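Local coordinates for putative bacterial transcription regulation protein (Staphylococcus aureus, PDB 3LUR), which probably takes part in transcription regulation, perhaps by binding a small-molecule effector that has not been identified, at residues 4-9 against 96-101; 130-135 against 153-158. One frame throughout, in Å; residues are numbered along the deposited sequence. Where two conformers were deposited one is given.

Contact 1: 4-9 against 96-101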
loop_
_atom_site.group_PDB
_atom_site.type_symbol
_atom_site.label_atom_id
_atom_site.label_comp_id
_atom_site.label_asym_id
_atom_site.label_seq_id
_atom_site.Cartn_x
_atom_site.Cartn_y
_atom_site.Cartn_z
ATOM N N TYR A 4 1.916 2.294 16.927
ATOM C CA TYR A 4 1.755 3.041 15.708
ATOM C C TYR A 4 1.988 4.527 15.934
ATOM O O TYR A 4 1.983 4.998 17.059
ATOM C CB TYR A 4 0.358 2.812 15.134
ATOM C CG TYR A 4 -0.757 3.286 16.037
ATOM C CD1 TYR A 4 -1.223 4.584 15.965
ATOM C CD2 TYR A 4 -1.327 2.447 16.987
ATOM C CE1 TYR A 4 -2.255 5.037 16.798
ATOM C CE2 TYR A 4 -2.354 2.896 17.828
ATOM C CZ TYR A 4 -2.796 4.187 17.732
ATOM O OH TYR A 4 -3.800 4.657 18.546
ATOM N N GLN A 5 2.215 5.240 14.849
ATOM C CA GLN A 5 2.310 6.686 14.880
ATOM C C GLN A 5 1.162 7.240 14.068
ATOM O O GLN A 5 0.796 6.683 13.024
ATOM C CB GLN A 5 3.628 7.178 14.273
ATOM C CG GLN A 5 4.882 6.668 14.955
ATOM C CD GLN A 5 5.104 7.279 16.332
ATOM O OE1 GLN A 5 4.530 8.333 16.684
ATOM N NE2 GLN A 5 5.967 6.629 17.124
ATOM N N LEU A 6 0.552 8.303 14.568
ATOM C CA LEU A 6 -0.505 8.971 13.833
ATOM C C LEU A 6 0.149 9.894 12.825
ATOM O O LEU A 6 1.102 10.630 13.144
ATOM C CB LEU A 6 -1.420 9.765 14.764
ATOM C CG LEU A 6 -2.221 8.926 15.744
ATOM C CD1 LEU A 6 -2.923 9.827 16.784
ATOM C CD2 LEU A 6 -3.225 8.072 14.949
ATOM N N GLN A 7 -0.327 9.838 11.593
ATOM C CA GLN A 7 0.165 10.694 10.544
ATOM C C GLN A 7 -1.054 11.152 9.765
ATOM O O GLN A 7 -2.137 10.587 9.909
ATOM C CB GLN A 7 1.114 9.944 9.602
ATOM C CG GLN A 7 2.380 9.407 10.240
ATOM C CD GLN A 7 3.303 10.505 10.771
ATOM O OE1 GLN A 7 3.088 11.692 10.516
ATOM N NE2 GLN A 7 4.329 10.105 11.530
ATOM N N GLN A 8 -0.905 12.206 8.988
ATOM C CA GLN A 8 -1.987 12.657 8.149
ATOM C C GLN A 8 -1.474 13.020 6.785
ATOM O O GLN A 8 -0.373 13.537 6.657
ATOM C CB GLN A 8 -2.729 13.820 8.788
ATOM C CG GLN A 8 -1.950 15.045 9.033
ATOM C CD GLN A 8 -2.809 16.102 9.683
ATOM O OE1 GLN A 8 -3.453 15.841 10.694
ATOM N NE2 GLN A 8 -2.835 17.299 9.104
ATOM N N LEU A 9 -2.265 12.715 5.762
ATOM C CA LEU A 9 -1.912 13.043 4.397
ATOM C C LEU A 9 -2.983 13.927 3.729
ATOM O O LEU A 9 -4.189 13.766 3.970
ATOM C CB LEU A 9 -1.758 11.776 3.571
ATOM C CG LEU A 9 -0.678 10.762 3.932
ATOM C CD1 LEU A 9 -0.804 9.612 2.953
ATOM C CD2 LEU A 9 0.723 11.392 3.894
ATOM N N LYS A 96 -6.347 10.855 8.004
ATOM C CA LYS A 96 -5.439 10.526 9.083
ATOM C C LYS A 96 -5.202 9.020 8.997
ATOM O O LYS A 96 -6.033 8.260 8.448
ATOM C CB LYS A 96 -6.005 10.901 10.450
ATOM C CG LYS A 96 -6.061 12.399 10.737
ATOM C CD LYS A 96 -6.583 12.632 12.163
ATOM C CE LYS A 96 -6.577 14.110 12.543
ATOM N NZ LYS A 96 -7.195 14.328 13.882
ATOM N N TYR A 97 -4.062 8.593 9.525
ATOM C CA TYR A 97 -3.654 7.214 9.463
ATOM C C TYR A 97 -2.984 6.783 10.738
ATOM O O TYR A 97 -2.394 7.606 11.454
ATOM C CB TYR A 97 -2.600 7.004 8.346
ATOM C CG TYR A 97 -3.102 7.188 6.928
ATOM C CD1 TYR A 97 -3.148 8.437 6.338
ATOM C CD2 TYR A 97 -3.530 6.110 6.199
ATOM C CE1 TYR A 97 -3.630 8.590 5.029
ATOM C CE2 TYR A 97 -3.984 6.233 4.929
ATOM C CZ TYR A 97 -4.043 7.457 4.335
ATOM O OH TYR A 97 -4.523 7.506 3.075
HETATM N N MSE A 98 -3.117 5.485 11.033
HETATM C CA MSE A 98 -2.266 4.834 11.999
HETATM C C MSE A 98 -1.196 4.181 11.139
HETATM O O MSE A 98 -1.516 3.487 10.166
HETATM C CB MSE A 98 -3.013 3.786 12.810
HETATM C CG MSE A 98 -4.107 4.349 13.661
HETATM SE SE MSE A 98 -5.050 2.867 14.543
HETATM C CE MSE A 98 -5.786 2.040 12.957
ATOM N N VAL A 99 0.065 4.441 11.451
ATOM C CA VAL A 99 1.174 3.911 10.682
ATOM C C VAL A 99 1.982 2.921 11.497
ATOM O O VAL A 99 2.537 3.276 12.548
ATOM C CB VAL A 99 2.085 5.010 10.168
ATOM C CG1 VAL A 99 3.229 4.396 9.273
ATOM C CG2 VAL A 99 1.284 6.029 9.402
ATOM N N PHE A 100 1.944 1.664 11.068
ATOM C CA PHE A 100 2.620 0.565 11.754
ATOM C C PHE A 100 3.870 0.224 10.980
ATOM O O PHE A 100 4.036 0.675 9.853
ATOM C CB PHE A 100 1.728 -0.675 11.800
ATOM C CG PHE A 100 0.411 -0.444 12.449
ATOM C CD1 PHE A 100 -0.627 0.099 11.735
ATOM C CD2 PHE A 100 0.200 -0.801 13.776
ATOM C CE1 PHE A 100 -1.875 0.317 12.334
ATOM C CE2 PHE A 100 -1.029 -0.581 14.384
ATOM C CZ PHE A 100 -2.061 -0.034 13.677
ATOM N N GLU A 101 4.762 -0.535 11.604
ATOM C CA GLU A 101 5.977 -1.020 10.950
ATOM C C GLU A 101 6.010 -2.542 10.973
ATOM O O GLU A 101 5.718 -3.178 12.010
ATOM C CB GLU A 101 7.235 -0.462 11.605
ATOM C CG GLU A 101 7.486 1.006 11.281
ATOM C CD GLU A 101 8.825 1.525 11.807
ATOM O OE1 GLU A 101 9.441 0.855 12.667
ATOM O OE2 GLU A 101 9.277 2.595 11.331
#
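The ring of Tyr4 takes the selenomethionine side chain of Met98 over one face. Met98 SE lies above the middle of the Tyr4 ring, 4.1 Å from its centroid, which makes a Met-aromatic contact. Met98 CG touches the same face and adds a CH-pi contact. Tyr4 CB in turn sits over one face of the Phe100 ring, 3.9 Å from its centroid and displaced toward the rim. The two rings themselves meet obliquely, with their planes at 49°. Tyr4 reaches both partners because its CG stands between the backbone N and the carbonyl carbon (chi1 62°). The Tyr97 ring has the carbonyl oxygen of Gln7 at its edge, and Leu9 brings CD1 to 3.7 Å from Tyr97 CE1.

The backbones form an antiparallel pair. Gln5 with Val99 and Gln7 with Tyr97 are hydrogen-bonded pairs, each closed by two N-H...O bonds. Gln7 O, for example, accepts from Tyr97 N at 2.8 Å. Leu6 with Met98 and Gln8 with Lys96 are non-hydrogen-bonded pairs. Their side chains lie side by side on one face of the sheet; Leu6 CD2 is 4.0 Å from Met98 CG. On the other face, Gln7 CG lies 3.6 Å from Val99 CG2, and the bend at chi2 carries the amide away from strand 96-101.

The contact joins strand 5-21 to strand 88-103 in the barrel sheet and is partly buried. Helix 108-124 covers the Met98 side through Tyr120 and Ile121. On the other face Trp153 of strand 149-156 meets the Tyr97 ring edge-to-face and also touches Val99 and Gln7.

Contact 2: 130-135 against 153-158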
loop_
_atom_site.group_PDB
_atom_site.type_symbol
_atom_site.label_atom_id
_atom_site.label_comp_id
_atom_site.label_asym_id
_atom_site.label_seq_id
_atom_site.Cartn_x
_atom_site.Cartn_y
_atom_site.Cartn_z
ATOM N N LYS A 130 -11.453 3.747 9.068
ATOM C CA LYS A 130 -12.210 4.160 7.923
ATOM C C LYS A 130 -12.141 3.076 6.865
ATOM O O LYS A 130 -11.125 2.329 6.780
ATOM C CB LYS A 130 -11.639 5.473 7.390
ATOM C CG LYS A 130 -12.247 5.946 6.100
ATOM C CD LYS A 130 -12.115 7.429 5.982
ATOM C CE LYS A 130 -10.735 7.894 6.306
ATOM N NZ LYS A 130 -10.592 9.399 6.243
ATOM N N SER A 131 -13.219 2.967 6.094
ATOM C CA SER A 131 -13.306 2.070 4.955
ATOM C C SER A 131 -12.781 2.856 3.779
ATOM O O SER A 131 -13.582 3.526 3.068
ATOM C CB SER A 131 -14.766 1.689 4.662
ATOM O OG SER A 131 -15.349 1.011 5.743
ATOM N N ALA A 132 -11.479 2.845 3.598
ATOM C CA ALA A 132 -10.829 3.534 2.535
ATOM C C ALA A 132 -9.615 2.705 2.227
ATOM O O ALA A 132 -9.259 1.784 3.004
ATOM C CB ALA A 132 -10.401 4.933 2.984
ATOM N N PRO A 133 -8.924 3.051 1.145
ATOM C CA PRO A 133 -7.723 2.279 0.839
ATOM C C PRO A 133 -6.651 2.382 1.917
ATOM O O PRO A 133 -6.568 3.380 2.618
ATOM C CB PRO A 133 -7.261 2.878 -0.493
ATOM C CG PRO A 133 -8.483 3.414 -1.111
ATOM C CD PRO A 133 -9.266 3.976 0.051
ATOM N N PHE A 134 -5.860 1.317 2.066
ATOM C CA PHE A 134 -4.766 1.297 3.008
ATOM C C PHE A 134 -3.533 0.806 2.250
ATOM O O PHE A 134 -3.668 0.182 1.214
ATOM C CB PHE A 134 -5.088 0.420 4.231
ATOM C CG PHE A 134 -5.486 -0.994 3.905
ATOM C CD1 PHE A 134 -6.812 -1.306 3.562
ATOM C CD2 PHE A 134 -4.547 -2.029 3.993
ATOM C CE1 PHE A 134 -7.195 -2.633 3.289
ATOM C CE2 PHE A 134 -4.925 -3.362 3.708
ATOM C CZ PHE A 134 -6.245 -3.653 3.350
ATOM N N PHE A 135 -2.347 1.113 2.737
ATOM C CA PHE A 135 -1.168 0.766 1.949
ATOM C C PHE A 135 0.063 0.353 2.708
ATOM O O PHE A 135 0.258 0.705 3.869
ATOM C CB PHE A 135 -0.839 1.906 0.950
ATOM C CG PHE A 135 -0.548 3.254 1.578
ATOM C CD1 PHE A 135 -1.567 4.162 1.811
ATOM C CD2 PHE A 135 0.767 3.633 1.875
ATOM C CE1 PHE A 135 -1.302 5.404 2.349
ATOM C CE2 PHE A 135 1.046 4.884 2.398
ATOM C CZ PHE A 135 0.010 5.769 2.657
ATOM N N TRP A 153 0.085 1.722 6.436
ATOM C CA TRP A 153 -0.710 2.918 6.697
ATOM C C TRP A 153 -2.168 2.558 6.622
ATOM O O TRP A 153 -2.677 2.258 5.542
ATOM C CB TRP A 153 -0.405 3.967 5.641
ATOM C CG TRP A 153 0.936 4.577 5.704
ATOM C CD1 TRP A 153 2.141 3.963 5.506
ATOM C CD2 TRP A 153 1.220 5.964 5.891
ATOM N NE1 TRP A 153 3.163 4.877 5.617
ATOM C CE2 TRP A 153 2.625 6.118 5.831
ATOM C CE3 TRP A 153 0.429 7.080 6.117
ATOM C CZ2 TRP A 153 3.255 7.364 6.009
ATOM C CZ3 TRP A 153 1.047 8.322 6.270
ATOM C CH2 TRP A 153 2.452 8.447 6.211
HETATM N N MSE A 154 -2.851 2.679 7.751
HETATM C CA MSE A 154 -4.253 2.329 7.867
HETATM C C MSE A 154 -5.049 3.598 8.172
HETATM O O MSE A 154 -4.792 4.269 9.178
HETATM C CB MSE A 154 -4.463 1.339 9.022
HETATM C CG MSE A 154 -3.591 0.151 8.961
HETATM SE SE MSE A 154 -3.913 -0.955 7.368
HETATM C CE MSE A 154 -5.711 -1.481 7.648
ATOM N N PRO A 155 -6.034 3.915 7.321
ATOM C CA PRO A 155 -6.810 5.150 7.490
ATOM C C PRO A 155 -7.764 5.124 8.673
ATOM O O PRO A 155 -8.375 4.083 8.980
ATOM C CB PRO A 155 -7.568 5.255 6.179
ATOM C CG PRO A 155 -7.723 3.887 5.734
ATOM C CD PRO A 155 -6.486 3.162 6.137
ATOM N N VAL A 156 -7.837 6.238 9.384
ATOM C CA VAL A 156 -8.714 6.328 10.539
ATOM C C VAL A 156 -9.463 7.631 10.491
ATOM O O VAL A 156 -9.081 8.577 9.764
ATOM C CB VAL A 156 -7.941 6.225 11.862
ATOM C CG1 VAL A 156 -7.304 4.831 12.012
ATOM C CG2 VAL A 156 -6.863 7.288 11.954
ATOM N N LYS A 157 -10.542 7.695 11.245
ATOM C CA LYS A 157 -11.359 8.882 11.266
ATOM C C LYS A 157 -10.638 10.016 11.972
ATOM O O LYS A 157 -9.844 9.776 12.874
ATOM C CB LYS A 157 -12.668 8.604 11.995
ATOM C CG LYS A 157 -13.535 7.550 11.370
ATOM C CD LYS A 157 -14.724 7.239 12.336
ATOM C CE LYS A 157 -15.637 6.191 11.801
ATOM N NZ LYS A 157 -16.717 5.871 12.766
ATOM N N GLY A 158 -10.928 11.241 11.555
ATOM C CA GLY A 158 -10.361 12.457 12.187
ATOM C C GLY A 158 -9.806 13.470 11.200
ATOM O O GLY A 158 -9.694 13.260 9.974
ATOM O OXT GLY A 158 -9.465 14.584 11.608
HETATM O O HOH W 1 -9.212 10.983 8.545
#
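Phe135 and Trp153 stack with their rings offset and nearly parallel. The five-membered ring of Trp153 has its centroid 4.3 Å from that of Phe135, and the planes differ by 16°. Phe135 CE2 comes to 3.3 Å from Trp153 CG, so the two rings are in tight contact. Trp153 CB sits over the centre of the Phe135 ring as a CH-pi donor. The two side chains run side by side and point the same way. Phe135 holds its CG between the backbone N and the carbonyl carbon (chi1 60°), and this turns the ring over the indole.

Phe134 and Met154 also run together, on the other face of the sheet. In the conformer given, the Met154 chain bends at chi2 and chi3, which brings CE over one face of the Phe134 ring. Met154 SE approaches that ring obliquely and lies 3.6 Å from Phe134 CD2. Pro155 packs against the loop before strand 134-138: its CG is 3.4 Å from Pro133 O, and its CD packs on Phe134 CB. Ala132 CB touches the same proline ring.

Phe135 N and Trp153 N each bond to the other residue's carbonyl. Trp153 N bonds to Phe135 O at 2.8 Å, nearly straight at 175°. Lys130 N binds Pro155 O from above the carbonyl plane. In the conformer given, Lys130 NZ bonds Ser95 OG and a water that donates to Val156 O and Gly158 O.

The chemistry is mostly apolar: aromatic, proline and selenium groups pack within the hairpin of strands 134-138 and 149-156. The buried indole N-H of Trp153 NE1 is bonded to Glu151 OE1. The water probably lets the lysine's positive charge partly balance the C-terminal carboxylate.

Overall arrangement
Contact 1 and contact 2 have centres about 9 Å apart, on the same side of the chain's centre. They share one antiparallel sheet, closed into a barrel, in which strands 88-103 and 149-156 are neighbours. Met98 N lies 2.8 Å from Met154 O and Lys96 O lies 2.9 Å from Val156 N, both probable hydrogen bonds. Along the chain, both segments of contact 1 precede those of contact 2. Contact 1 joins strands far apart in sequence, whereas contact 2 ties a local hairpin. Strand 88-103 lies between strands 5-21 and 149-156, so its backbone bonds to strand 149-156 join the two contacts into one wall, with helix 108-124 against it.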